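Side-chain contacts in adenine phosphoribosyltransferase (PDB 1QB7), which probably catalyses the reaction of adenine with 5-phospho-alpha-D-ribose 1-diphosphate to give AMP and diphosphate, a step of purine salvage: residues His16-Leu21 / Leu54-Asp59; Ser46-Pro51 / Phe83-Met88; Ser113-Lys118 / Ala123-Met128; Ser156-Val161 / Ala166-Met171. One frame throughout, in Å; residues are numbered along the deposited sequence.

Contact 1: His16-Leu21 / Leu54-Asp59; sequences HALSQL and LKAIRD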
loop_
_atom_site.group_PDB
_atom_site.type_symbol
_atom_site.label_atom_id
_atom_site.label_comp_id
_atom_site.label_asym_id
_atom_site.label_seq_id
_atom_site.Cartn_x
_atom_site.Cartn_y
_atom_site.Cartn_z
ATOM N N HIS A 16 -18.688 16.489 -11.385
ATOM C CA HIS A 16 -17.252 16.725 -11.250
ATOM C C HIS A 16 -16.442 15.801 -12.152
ATOM O O HIS A 16 -16.774 14.629 -12.300
ATOM C CB HIS A 16 -16.817 16.530 -9.799
ATOM C CG HIS A 16 -15.490 17.142 -9.485
ATOM N ND1 HIS A 16 -14.300 16.609 -9.930
ATOM C CD2 HIS A 16 -15.165 18.259 -8.793
ATOM C CE1 HIS A 16 -13.299 17.373 -9.526
ATOM N NE2 HIS A 16 -13.797 18.381 -8.834
ATOM N N ALA A 17 -15.388 16.341 -12.758
ATOM C CA ALA A 17 -14.527 15.568 -13.648
ATOM C C ALA A 17 -13.969 14.302 -12.976
ATOM O O ALA A 17 -13.846 13.258 -13.616
ATOM C CB ALA A 17 -13.389 16.444 -14.171
ATOM N N LEU A 18 -13.647 14.393 -11.687
ATOM C CA LEU A 18 -13.116 13.252 -10.945
ATOM C C LEU A 18 -14.159 12.139 -10.797
ATOM O O LEU A 18 -13.840 10.954 -10.937
ATOM C CB LEU A 18 -12.616 13.694 -9.563
ATOM C CG LEU A 18 -12.220 12.593 -8.564
ATOM C CD1 LEU A 18 -11.163 11.660 -9.155
ATOM C CD2 LEU A 18 -11.720 13.230 -7.283
ATOM N N SER A 19 -15.396 12.526 -10.497
ATOM C CA SER A 19 -16.486 11.568 -10.339
ATOM C C SER A 19 -16.734 10.827 -11.649
ATOM O O SER A 19 -16.964 9.613 -11.670
ATOM C CB SER A 19 -17.757 12.295 -9.911
ATOM O OG SER A 19 -18.859 11.412 -9.893
ATOM N N GLN A 20 -16.673 11.583 -12.738
ATOM C CA GLN A 20 -16.875 11.064 -14.080
ATOM C C GLN A 20 -15.764 10.093 -14.456
ATOM O O GLN A 20 -16.019 9.038 -15.027
ATOM C CB GLN A 20 -16.880 12.226 -15.077
ATOM C CG GLN A 20 -17.998 13.231 -14.875
ATOM C CD GLN A 20 -19.310 12.742 -15.434
ATOM O OE1 GLN A 20 -19.773 13.235 -16.462
ATOM N NE2 GLN A 20 -19.915 11.755 -14.771
ATOM N N LEU A 21 -14.529 10.470 -14.141
ATOM C CA LEU A 21 -13.360 9.660 -14.453
ATOM C C LEU A 21 -13.389 8.339 -13.691
ATOM O O LEU A 21 -13.030 7.296 -14.231
ATOM C CB LEU A 21 -12.095 10.461 -14.131
ATOM C CG LEU A 21 -10.763 10.075 -14.769
ATOM C CD1 LEU A 21 -10.928 9.761 -16.240
ATOM C CD2 LEU A 21 -9.796 11.224 -14.581
ATOM N N LEU A 54 -5.695 8.244 -11.249
ATOM C CA LEU A 54 -4.880 8.324 -10.043
ATOM C C LEU A 54 -4.460 9.780 -9.799
ATOM O O LEU A 54 -4.551 10.287 -8.674
ATOM C CB LEU A 54 -3.651 7.424 -10.176
ATOM C CG LEU A 54 -2.885 7.082 -8.899
ATOM C CD1 LEU A 54 -3.763 6.302 -7.922
ATOM C CD2 LEU A 54 -1.666 6.267 -9.276
ATOM N N LYS A 55 -4.057 10.463 -10.869
ATOM C CA LYS A 55 -3.641 11.855 -10.780
ATOM C C LYS A 55 -4.806 12.758 -10.358
ATOM O O LYS A 55 -4.635 13.667 -9.545
ATOM C CB LYS A 55 -3.058 12.324 -12.116
ATOM C CG LYS A 55 -2.460 13.717 -12.057
ATOM C CD LYS A 55 -1.916 14.158 -13.395
ATOM C CE LYS A 55 -1.470 15.609 -13.332
ATOM N NZ LYS A 55 -0.909 16.091 -14.634
ATOM N N ALA A 56 -5.994 12.478 -10.885
ATOM C CA ALA A 56 -7.182 13.262 -10.555
ATOM C C ALA A 56 -7.510 13.157 -9.065
ATOM O O ALA A 56 -7.873 14.151 -8.434
ATOM C CB ALA A 56 -8.367 12.815 -11.400
ATOM N N ILE A 57 -7.369 11.956 -8.507
ATOM C CA ILE A 57 -7.629 11.724 -7.085
ATOM C C ILE A 57 -6.594 12.482 -6.260
ATOM O O ILE A 57 -6.934 13.189 -5.311
ATOM C CB ILE A 57 -7.520 10.231 -6.731
ATOM C CG1 ILE A 57 -8.642 9.444 -7.407
ATOM C CG2 ILE A 57 -7.544 10.042 -5.218
ATOM C CD1 ILE A 57 -8.461 7.956 -7.333
ATOM N N ARG A 58 -5.327 12.331 -6.638
ATOM C CA ARG A 58 -4.223 12.992 -5.951
ATOM C C ARG A 58 -4.421 14.512 -5.953
ATOM O O ARG A 58 -4.363 15.153 -4.905
ATOM C CB ARG A 58 -2.905 12.622 -6.638
ATOM C CG ARG A 58 -1.643 12.977 -5.875
ATOM C CD ARG A 58 -1.290 14.452 -5.978
ATOM N NE ARG A 58 -1.244 14.909 -7.364
ATOM C CZ ARG A 58 -0.207 14.751 -8.186
ATOM N NH1 ARG A 58 0.900 14.148 -7.768
ATOM N NH2 ARG A 58 -0.276 15.207 -9.431
ATOM N N ASP A 59 -4.672 15.076 -7.131
ATOM C CA ASP A 59 -4.870 16.521 -7.263
ATOM C C ASP A 59 -6.037 17.042 -6.435
ATOM O O ASP A 59 -5.906 18.041 -5.735
ATOM C CB ASP A 59 -5.086 16.914 -8.730
ATOM C CG ASP A 59 -3.840 16.757 -9.574
ATOM O OD1 ASP A 59 -2.727 16.715 -9.018
ATOM O OD2 ASP A 59 -3.976 16.687 -10.809
#

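Contact 2: Ser46-Pro51 / Phe83-Met88; sequences SITESP and FLFGPM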
loop_
_atom_site.group_PDB
_atom_site.type_symbol
_atom_site.label_atom_id
_atom_site.label_comp_id
_atom_site.label_asym_id
_atom_site.label_seq_id
_atom_site.Cartn_x
_atom_site.Cartn_y
_atom_site.Cartn_z
ATOM N N SER A 46 -8.241 -1.099 -11.080
ATOM C CA SER A 46 -8.825 -0.369 -12.204
ATOM C C SER A 46 -8.591 1.134 -12.017
ATOM O O SER A 46 -8.658 1.906 -12.969
ATOM C CB SER A 46 -10.320 -0.669 -12.338
ATOM O OG SER A 46 -11.029 -0.238 -11.199
ATOM N N ILE A 47 -8.303 1.536 -10.785
ATOM C CA ILE A 47 -8.036 2.933 -10.473
ATOM C C ILE A 47 -6.531 3.226 -10.555
ATOM O O ILE A 47 -6.112 4.154 -11.259
ATOM C CB ILE A 47 -8.586 3.305 -9.066
ATOM C CG1 ILE A 47 -10.103 3.084 -9.023
ATOM C CG2 ILE A 47 -8.226 4.741 -8.695
ATOM C CD1 ILE A 47 -10.858 3.647 -10.236
ATOM N N THR A 48 -5.723 2.406 -9.873
ATOM C CA THR A 48 -4.268 2.601 -9.854
ATOM C C THR A 48 -3.604 2.382 -11.213
ATOM O O THR A 48 -2.539 2.927 -11.466
ATOM C CB THR A 48 -3.549 1.722 -8.773
ATOM O OG1 THR A 48 -3.633 0.340 -9.131
ATOM C CG2 THR A 48 -4.181 1.916 -7.398
ATOM N N GLU A 49 -4.226 1.588 -12.080
ATOM C CA GLU A 49 -3.675 1.337 -13.411
ATOM C C GLU A 49 -4.075 2.434 -14.401
ATOM O O GLU A 49 -3.640 2.433 -15.550
ATOM C CB GLU A 49 -4.113 -0.028 -13.933
ATOM C CG GLU A 49 -3.429 -1.196 -13.243
ATOM C CD GLU A 49 -3.938 -2.547 -13.707
ATOM O OE1 GLU A 49 -4.407 -2.667 -14.856
ATOM O OE2 GLU A 49 -3.864 -3.506 -12.919
ATOM N N SER A 50 -4.923 3.351 -13.950
ATOM C CA SER A 50 -5.372 4.469 -14.773
ATOM C C SER A 50 -4.619 5.722 -14.320
ATOM O O SER A 50 -4.977 6.345 -13.318
ATOM C CB SER A 50 -6.882 4.676 -14.625
ATOM O OG SER A 50 -7.278 5.913 -15.203
ATOM N N PRO A 51 -3.542 6.084 -15.039
ATOM C CA PRO A 51 -2.729 7.260 -14.714
ATOM C C PRO A 51 -3.536 8.542 -14.525
ATOM O O PRO A 51 -3.333 9.275 -13.557
ATOM C CB PRO A 51 -1.793 7.359 -15.917
ATOM C CG PRO A 51 -1.593 5.944 -16.289
ATOM C CD PRO A 51 -2.989 5.384 -16.213
ATOM N N PHE A 83 -2.984 2.311 1.428
ATOM C CA PHE A 83 -1.562 2.592 1.213
ATOM C C PHE A 83 -1.335 3.105 -0.207
ATOM O O PHE A 83 -0.332 3.754 -0.493
ATOM C CB PHE A 83 -0.729 1.313 1.375
ATOM C CG PHE A 83 -0.632 0.802 2.787
ATOM C CD1 PHE A 83 -1.369 1.376 3.823
ATOM C CD2 PHE A 83 0.224 -0.258 3.084
ATOM C CE1 PHE A 83 -1.253 0.897 5.134
ATOM C CE2 PHE A 83 0.346 -0.739 4.384
ATOM C CZ PHE A 83 -0.395 -0.159 5.413
ATOM N N LEU A 84 -2.266 2.780 -1.094
ATOM C CA LEU A 84 -2.190 3.163 -2.494
ATOM C C LEU A 84 -2.466 4.630 -2.769
ATOM O O LEU A 84 -1.999 5.168 -3.773
ATOM C CB LEU A 84 -3.172 2.317 -3.313
ATOM C CG LEU A 84 -2.941 0.804 -3.307
ATOM C CD1 LEU A 84 -4.162 0.100 -3.866
ATOM C CD2 LEU A 84 -1.705 0.467 -4.117
ATOM N N PHE A 85 -3.222 5.277 -1.890
ATOM C CA PHE A 85 -3.581 6.672 -2.108
ATOM C C PHE A 85 -3.030 7.650 -1.083
ATOM O O PHE A 85 -2.757 8.811 -1.404
ATOM C CB PHE A 85 -5.104 6.801 -2.175
ATOM C CG PHE A 85 -5.739 5.891 -3.184
ATOM C CD1 PHE A 85 -5.765 6.236 -4.533
ATOM C CD2 PHE A 85 -6.287 4.670 -2.788
ATOM C CE1 PHE A 85 -6.321 5.380 -5.474
ATOM C CE2 PHE A 85 -6.848 3.806 -3.723
ATOM C CZ PHE A 85 -6.864 4.161 -5.068
ATOM N N GLY A 86 -2.859 7.169 0.144
ATOM C CA GLY A 86 -2.360 8.008 1.215
ATOM C C GLY A 86 -1.023 8.685 0.984
ATOM O O GLY A 86 -0.945 9.913 1.025
ATOM N N PRO A 87 0.045 7.915 0.719
ATOM C CA PRO A 87 1.391 8.460 0.484
ATOM C C PRO A 87 1.507 9.536 -0.594
ATOM O O PRO A 87 2.246 10.504 -0.414
ATOM C CB PRO A 87 2.210 7.216 0.136
ATOM C CG PRO A 87 1.527 6.135 0.933
ATOM C CD PRO A 87 0.064 6.440 0.697
ATOM N N MET A 88 0.782 9.392 -1.701
ATOM C CA MET A 88 0.879 10.399 -2.750
ATOM C C MET A 88 0.241 11.724 -2.348
ATOM O O MET A 88 0.574 12.766 -2.902
ATOM C CB MET A 88 0.335 9.892 -4.090
ATOM C CG MET A 88 -1.133 9.591 -4.126
ATOM S SD MET A 88 -1.628 9.089 -5.784
ATOM C CE MET A 88 -3.388 9.006 -5.540
#

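Contact 3: Ser113-Lys118 / Ala123-Met128; sequences SEPYEK and AAPEVM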
loop_
_atom_site.group_PDB
_atom_site.type_symbol
_atom_site.label_atom_id
_atom_site.label_comp_id
_atom_site.label_asym_id
_atom_site.label_seq_id
_atom_site.Cartn_x
_atom_site.Cartn_y
_atom_site.Cartn_z
ATOM N N SER A 113 -7.018 -1.933 18.231
ATOM C CA SER A 113 -8.419 -1.526 18.258
ATOM C C SER A 113 -9.283 -2.555 18.992
ATOM O O SER A 113 -8.842 -3.668 19.271
ATOM C CB SER A 113 -8.948 -1.304 16.838
ATOM O OG SER A 113 -8.965 -2.510 16.096
ATOM N N GLU A 114 -10.521 -2.177 19.288
ATOM C CA GLU A 114 -11.445 -3.045 20.006
ATOM C C GLU A 114 -12.727 -3.171 19.205
ATOM O O GLU A 114 -13.721 -2.505 19.496
ATOM C CB GLU A 114 -11.733 -2.448 21.383
ATOM C CG GLU A 114 -10.480 -2.281 22.228
ATOM C CD GLU A 114 -10.729 -1.606 23.563
ATOM O OE1 GLU A 114 -11.872 -1.167 23.823
ATOM O OE2 GLU A 114 -9.768 -1.510 24.357
ATOM N N PRO A 115 -12.719 -4.035 18.173
ATOM C CA PRO A 115 -13.906 -4.224 17.336
ATOM C C PRO A 115 -15.100 -4.806 18.090
ATOM O O PRO A 115 -14.938 -5.485 19.107
ATOM C CB PRO A 115 -13.401 -5.168 16.244
ATOM C CG PRO A 115 -12.319 -5.948 16.922
ATOM C CD PRO A 115 -11.609 -4.903 17.729
ATOM N N TYR A 116 -16.302 -4.500 17.607
ATOM C CA TYR A 116 -17.528 -5.016 18.214
ATOM C C TYR A 116 -17.652 -6.499 17.874
ATOM O O TYR A 116 -17.002 -6.981 16.943
ATOM C CB TYR A 116 -18.755 -4.289 17.659
ATOM C CG TYR A 116 -18.861 -2.824 18.012
ATOM C CD1 TYR A 116 -18.192 -2.286 19.115
ATOM C CD2 TYR A 116 -19.666 -1.976 17.254
ATOM C CE1 TYR A 116 -18.326 -0.936 19.453
ATOM C CE2 TYR A 116 -19.806 -0.634 17.580
ATOM C CZ TYR A 116 -19.137 -0.120 18.679
ATOM O OH TYR A 116 -19.298 1.210 18.988
ATOM N N GLU A 117 -18.474 -7.229 18.626
ATOM C CA GLU A 117 -18.668 -8.649 18.343
ATOM C C GLU A 117 -19.419 -8.781 17.013
ATOM O O GLU A 117 -20.232 -7.919 16.675
ATOM C CB GLU A 117 -19.427 -9.341 19.490
ATOM C CG GLU A 117 -20.787 -8.742 19.813
ATOM C CD GLU A 117 -21.510 -9.436 20.970
ATOM O OE1 GLU A 117 -21.191 -10.598 21.311
ATOM O OE2 GLU A 117 -22.420 -8.806 21.536
ATOM N N LYS A 118 -19.103 -9.827 16.244
ATOM C CA LYS A 118 -19.739 -10.073 14.942
ATOM C C LYS A 118 -21.239 -10.350 15.074
ATOM O O LYS A 118 -21.740 -10.561 16.180
ATOM C CB LYS A 118 -19.070 -11.248 14.226
ATOM C CG LYS A 118 -19.298 -12.591 14.898
ATOM C CD LYS A 118 -19.215 -13.741 13.904
ATOM C CE LYS A 118 -17.824 -13.867 13.326
ATOM N NZ LYS A 118 -16.809 -14.030 14.406
ATOM N N ALA A 123 -19.181 -11.649 8.804
ATOM C CA ALA A 123 -17.733 -11.831 8.929
ATOM C C ALA A 123 -17.066 -11.370 10.225
ATOM O O ALA A 123 -17.509 -10.413 10.871
ATOM C CB ALA A 123 -17.024 -11.207 7.729
ATOM N N ALA A 124 -15.973 -12.052 10.567
ATOM C CA ALA A 124 -15.191 -11.777 11.772
ATOM C C ALA A 124 -14.462 -10.428 11.734
ATOM O O ALA A 124 -13.783 -10.100 10.755
ATOM C CB ALA A 124 -14.194 -12.912 12.016
ATOM N N PRO A 125 -14.598 -9.629 12.809
ATOM C CA PRO A 125 -13.971 -8.309 12.938
ATOM C C PRO A 125 -12.450 -8.390 13.047
ATOM O O PRO A 125 -11.909 -9.328 13.627
ATOM C CB PRO A 125 -14.603 -7.763 14.217
ATOM C CG PRO A 125 -14.825 -8.995 15.023
ATOM C CD PRO A 125 -15.396 -9.943 14.006
ATOM N N GLU A 126 -11.767 -7.399 12.484
ATOM C CA GLU A 126 -10.309 -7.371 12.510
ATOM C C GLU A 126 -9.760 -6.429 13.568
ATOM O O GLU A 126 -10.202 -5.289 13.695
ATOM C CB GLU A 126 -9.761 -6.926 11.155
ATOM C CG GLU A 126 -10.379 -7.615 9.959
ATOM C CD GLU A 126 -9.886 -7.032 8.650
ATOM O OE1 GLU A 126 -8.742 -7.345 8.262
ATOM O OE2 GLU A 126 -10.633 -6.254 8.015
ATOM N N VAL A 127 -8.815 -6.924 14.353
ATOM C CA VAL A 127 -8.171 -6.096 15.354
ATOM C C VAL A 127 -7.042 -5.414 14.578
ATOM O O VAL A 127 -6.184 -6.089 14.007
ATOM C CB VAL A 127 -7.587 -6.945 16.502
ATOM C CG1 VAL A 127 -6.811 -6.065 17.478
ATOM C CG2 VAL A 127 -8.707 -7.683 17.218
ATOM N N MET A 128 -7.091 -4.086 14.494
ATOM C CA MET A 128 -6.077 -3.318 13.775
ATOM C C MET A 128 -5.229 -2.494 14.737
ATOM O O MET A 128 -5.646 -2.220 15.862
ATOM C CB MET A 128 -6.744 -2.429 12.727
ATOM C CG MET A 128 -7.509 -3.207 11.654
ATOM S SD MET A 128 -6.439 -4.218 10.604
ATOM C CE MET A 128 -5.792 -2.972 9.516
#

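Contact 4: Ser156-Val161 / Ala166-Met171; sequences SGLQLV and AVVVEM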
loop_
_atom_site.group_PDB
_atom_site.type_symbol
_atom_site.label_atom_id
_atom_site.label_comp_id
_atom_site.label_asym_id
_atom_site.label_seq_id
_atom_site.Cartn_x
_atom_site.Cartn_y
_atom_site.Cartn_z
ATOM N N SER A 156 -12.166 0.961 13.542
ATOM C CA SER A 156 -10.875 0.714 14.193
ATOM C C SER A 156 -10.020 1.977 14.117
ATOM O O SER A 156 -9.328 2.338 15.075
ATOM C CB SER A 156 -10.139 -0.447 13.531
ATOM O OG SER A 156 -10.601 -1.679 14.051
ATOM N N GLY A 157 -10.109 2.657 12.976
ATOM C CA GLY A 157 -9.369 3.888 12.769
ATOM C C GLY A 157 -9.791 4.951 13.760
ATOM O O GLY A 157 -8.946 5.605 14.360
ATOM N N LEU A 158 -11.100 5.107 13.947
ATOM C CA LEU A 158 -11.641 6.092 14.882
ATOM C C LEU A 158 -11.177 5.800 16.307
ATOM O O LEU A 158 -10.750 6.698 17.021
ATOM C CB LEU A 158 -13.175 6.099 14.822
ATOM C CG LEU A 158 -13.802 6.311 13.438
ATOM C CD1 LEU A 158 -15.319 6.200 13.517
ATOM C CD2 LEU A 158 -13.390 7.654 12.878
ATOM N N GLN A 159 -11.232 4.535 16.708
ATOM C CA GLN A 159 -10.813 4.141 18.048
ATOM C C GLN A 159 -9.340 4.451 18.291
ATOM O O GLN A 159 -8.976 4.988 19.333
ATOM C CB GLN A 159 -11.064 2.648 18.266
ATOM C CG GLN A 159 -12.534 2.258 18.272
ATOM C CD GLN A 159 -12.745 0.759 18.366
ATOM O OE1 GLN A 159 -11.880 -0.032 17.983
ATOM N NE2 GLN A 159 -13.913 0.359 18.858
ATOM N N LEU A 160 -8.501 4.103 17.318
ATOM C CA LEU A 160 -7.064 4.320 17.424
ATOM C C LEU A 160 -6.702 5.800 17.514
ATOM O O LEU A 160 -5.832 6.180 18.297
ATOM C CB LEU A 160 -6.337 3.634 16.262
ATOM C CG LEU A 160 -6.391 2.099 16.278
ATOM C CD1 LEU A 160 -5.922 1.537 14.949
ATOM C CD2 LEU A 160 -5.565 1.544 17.441
ATOM N N VAL A 161 -7.386 6.635 16.735
ATOM C CA VAL A 161 -7.138 8.076 16.758
ATOM C C VAL A 161 -7.602 8.674 18.096
ATOM O O VAL A 161 -6.887 9.465 18.705
ATOM C CB VAL A 161 -7.821 8.796 15.564
ATOM C CG1 VAL A 161 -7.645 10.302 15.684
ATOM C CG2 VAL A 161 -7.228 8.315 14.247
ATOM N N ALA A 166 -6.131 12.246 19.815
ATOM C CA ALA A 166 -6.165 13.054 18.596
ATOM C C ALA A 166 -7.592 13.103 18.058
ATOM O O ALA A 166 -8.484 12.441 18.587
ATOM C CB ALA A 166 -5.231 12.453 17.543
ATOM N N VAL A 167 -7.811 13.899 17.015
ATOM C CA VAL A 167 -9.138 14.000 16.411
ATOM C C VAL A 167 -9.118 13.578 14.946
ATOM O O VAL A 167 -8.110 13.731 14.246
ATOM C CB VAL A 167 -9.755 15.437 16.532
ATOM C CG1 VAL A 167 -9.984 15.803 17.992
ATOM C CG2 VAL A 167 -8.864 16.464 15.868
ATOM N N VAL A 168 -10.228 12.991 14.516
ATOM C CA VAL A 168 -10.403 12.547 13.137
ATOM C C VAL A 168 -10.943 13.717 12.311
ATOM O O VAL A 168 -11.941 14.341 12.688
ATOM C CB VAL A 168 -11.402 11.362 13.060
ATOM C CG1 VAL A 168 -11.786 11.060 11.612
ATOM C CG2 VAL A 168 -10.800 10.131 13.722
ATOM N N VAL A 169 -10.249 14.044 11.223
ATOM C CA VAL A 169 -10.676 15.118 10.333
ATOM C C VAL A 169 -11.878 14.592 9.564
ATOM O O VAL A 169 -12.951 15.202 9.564
ATOM C CB VAL A 169 -9.556 15.514 9.340
ATOM C CG1 VAL A 169 -10.077 16.491 8.294
ATOM C CG2 VAL A 169 -8.395 16.136 10.097
ATOM N N GLU A 170 -11.690 13.431 8.945
ATOM C CA GLU A 170 -12.732 12.773 8.173
ATOM C C GLU A 170 -12.246 11.418 7.685
ATOM O O GLU A 170 -11.041 11.153 7.653
ATOM C CB GLU A 170 -13.135 13.630 6.965
ATOM C CG GLU A 170 -12.015 13.828 5.955
ATOM C CD GLU A 170 -12.262 14.974 4.995
ATOM O OE1 GLU A 170 -13.087 15.856 5.297
ATOM O OE2 GLU A 170 -11.615 14.998 3.932
ATOM N N MET A 171 -13.201 10.551 7.367
ATOM C CA MET A 171 -12.919 9.231 6.829
ATOM C C MET A 171 -13.168 9.384 5.336
ATOM O O MET A 171 -14.287 9.696 4.927
ATOM C CB MET A 171 -13.883 8.202 7.416
ATOM C CG MET A 171 -13.837 6.818 6.761
ATOM S SD MET A 171 -12.282 5.917 6.949
ATOM C CE MET A 171 -12.198 5.046 5.380
#

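Contact 1: His16-Leu21 / Leu54-Asp59
Leu18 and Leu21, one helical turn apart, reach across to Ala56 and Ile57, and the whole contact between the segments is apolar. Leu18 CD1 does most of the touching: it lies 3.8 Å from Ala56 CB and equally near Ile57 CG1, so one methyl spans two consecutive residues. Its CG is anti to the backbone N (chi1 171°), which carries the branch over to the other helix. Leu21 CD2 comes to the same Ala56 CB from the next turn, also at 3.8 Å and roughly at right angles to the first approach.

No polar bond crosses between the segments. His16 caps the start of its own helix: Leu18 N donates to His16 ND1 at 2.9 Å, nearly in the ring plane. On the other segment, Arg58 grips Asp59 OD1 side-on with both NE and NH2, from one face of the carboxylate plane.

The helical segments run in roughly opposite directions, 147° apart, with their axes 9.8 Å from each other. Helix 17-25 thereby covers helix 51-67, and Phe60 of the latter packs on Leu18 and stands edge-to-face to the His16 ring. Arg58 forms a salt bridge with Glu92 of the second subunit.

Contact 2: Ser46-Pro51 / Phe83-Met88
Thr48, whose methyl faces Leu84, turns its OG1 to the second subunit, where it is hydrogen-bonded to Phe97 O. The first torsion (chi1 68°) divides the two branches: OG1 lies between the backbone N and the carbonyl carbon, while CG2 stands anti to that carbon and supplies the apolar side of the residue. Thr48 CG2 meets Leu84 CD1 at 4.0 Å, the two side chains crossing at about a right angle. The same methyl comes obliquely to the Phe85 ring, 4.2 Å from Phe85 CZ.

Ile47 completes the touching set. Its CG2 arrives at the ring edge, near the plane, 3.8 Å from Phe85 CE1 and 3.9 Å from Phe85 CZ, so the far end of the phenyl group is met by two methyls from consecutive residues. Leu84 CB lies against one face of this ring, 3.9 Å above its plane and offset toward the rim. Behind the first shell, Val44 touches both Leu84 and Phe85, and Tyr26 and Leu22 pack on Ile47. The segment 83-88 leads into helix 86-93, and its Leu84 lies close to Arg81, a residue of the adenine pocket.

All four touching side chains are buried, and the segments meet through apolar packing alone. The hydroxyl of Thr48 is satisfied by the other chain, so the residue that packs on Leu84 also bonds across the dimer interface.

Contact 3: Ser113-Lys118 / Ala123-Met128
Ser113 and Met128 close the two arms of the loop with a pair of hydrogen bonds. Ser113 N donates to Met128 O at 2.8 Å, almost in line with the carbonyl bond. Met128 N returns the grip on Ser113 OG at 2.9 Å, a fairly straight bond of 166°. The serine hydroxyl thus takes the place of a main-chain acceptor, put there by a chi1 of 65° that sets OG between the backbone N and the carbonyl carbon.

Next along the arms, Pro115 CB touches Pro125 CB at 3.5 Å, the rings set crosswise, and Val127 CG2 comes to Pro115 CG at 4.0 Å. Pro125 CG also lies against the carbonyl oxygen of Tyr116. Toward the tip of the loop the bent Lys118 chain curls over Ala124, its CE 3.7 Å from Ala124 CA.

The arms run in opposite directions between strands 110-112 and 129-131, and the unmodelled residues at their tip are consistent with the flexible loop of type I phosphoribosyltransferases. Helix 152-163 packs against the loop: Ser156 OG is hydrogen-bonded to Ser113 OG, and Thr153, a magnesium-binding residue, touches Glu126, which forms a salt bridge with Lys102.

Contact 4: Ser156-Val161 / Ala166-Met171
Val168 meets Leu158 and Val161 in the apolar centre of this helix-on-strand contact. Val168 CG2 is the methyl both helix residues reach, 3.7 Å from Leu158 CD2 and 3.7 Å from Val161 CG1, so it fits between residues a helical turn apart. The other branch, Val168 CG1, stands 4.0 Å from Leu158 CD2. Leu158 starts out beside the strand rather than at it, but its CD2 end swings in to close one flank.

Val161 covers the other flank. With CG1 anti to the backbone N (chi1 175°), that methyl lies over the main chain where the strand begins, 3.7 Å from Val167 C, and reaches Ala166 CB at 3.7 Å as well. Outside the pair of segments, Leu76 of strand 74-78, next but one in the sheet, packs on Val161, and Leu143 of the adjacent strand 140-145 on Val168.

The polar edge is at the turn. Ala166 N donates to Val161 O at 3.1 Å, with the donor tilted 24° from the carbonyl plane, tying the end of the helical segment to the chain that enters strand 167-173. On the outer side of the helix, Gln159 OE1 accepts from Glu114 N.

Strands 140-145 and 167-173 are parallel neighbours, and helix 152-163 between them makes this a beta-alpha-beta crossover of the phosphoribosyltransferase fold. The chemistry divides accordingly: branched aliphatic groups seat the helix on the sheet, and one main-chain hydrogen bond links the two segments across the short turn.

From the N terminus, contact 1 closes the first loop by bringing helix 17-25 against helix 51-67. Contact 2 opens inside that loop, at 46-51, and closes beyond it, at 83-88, so the two cross along the chain. They also touch in space: Ile57 CD1 lies 3.5 Å from Ile47 CG2. Contacts 3 and 4 follow in series as short-range closures, the first between strands 110-112 and 129-131, the second between helix 152-163 and strand 167-173. These two meet along the outer side of that helix. Contacts 1 and 3, with centres about 32 Å apart, lie on opposite sides of the chain's centre, yet contacts 1, 2 and 3 all touch the second subunit.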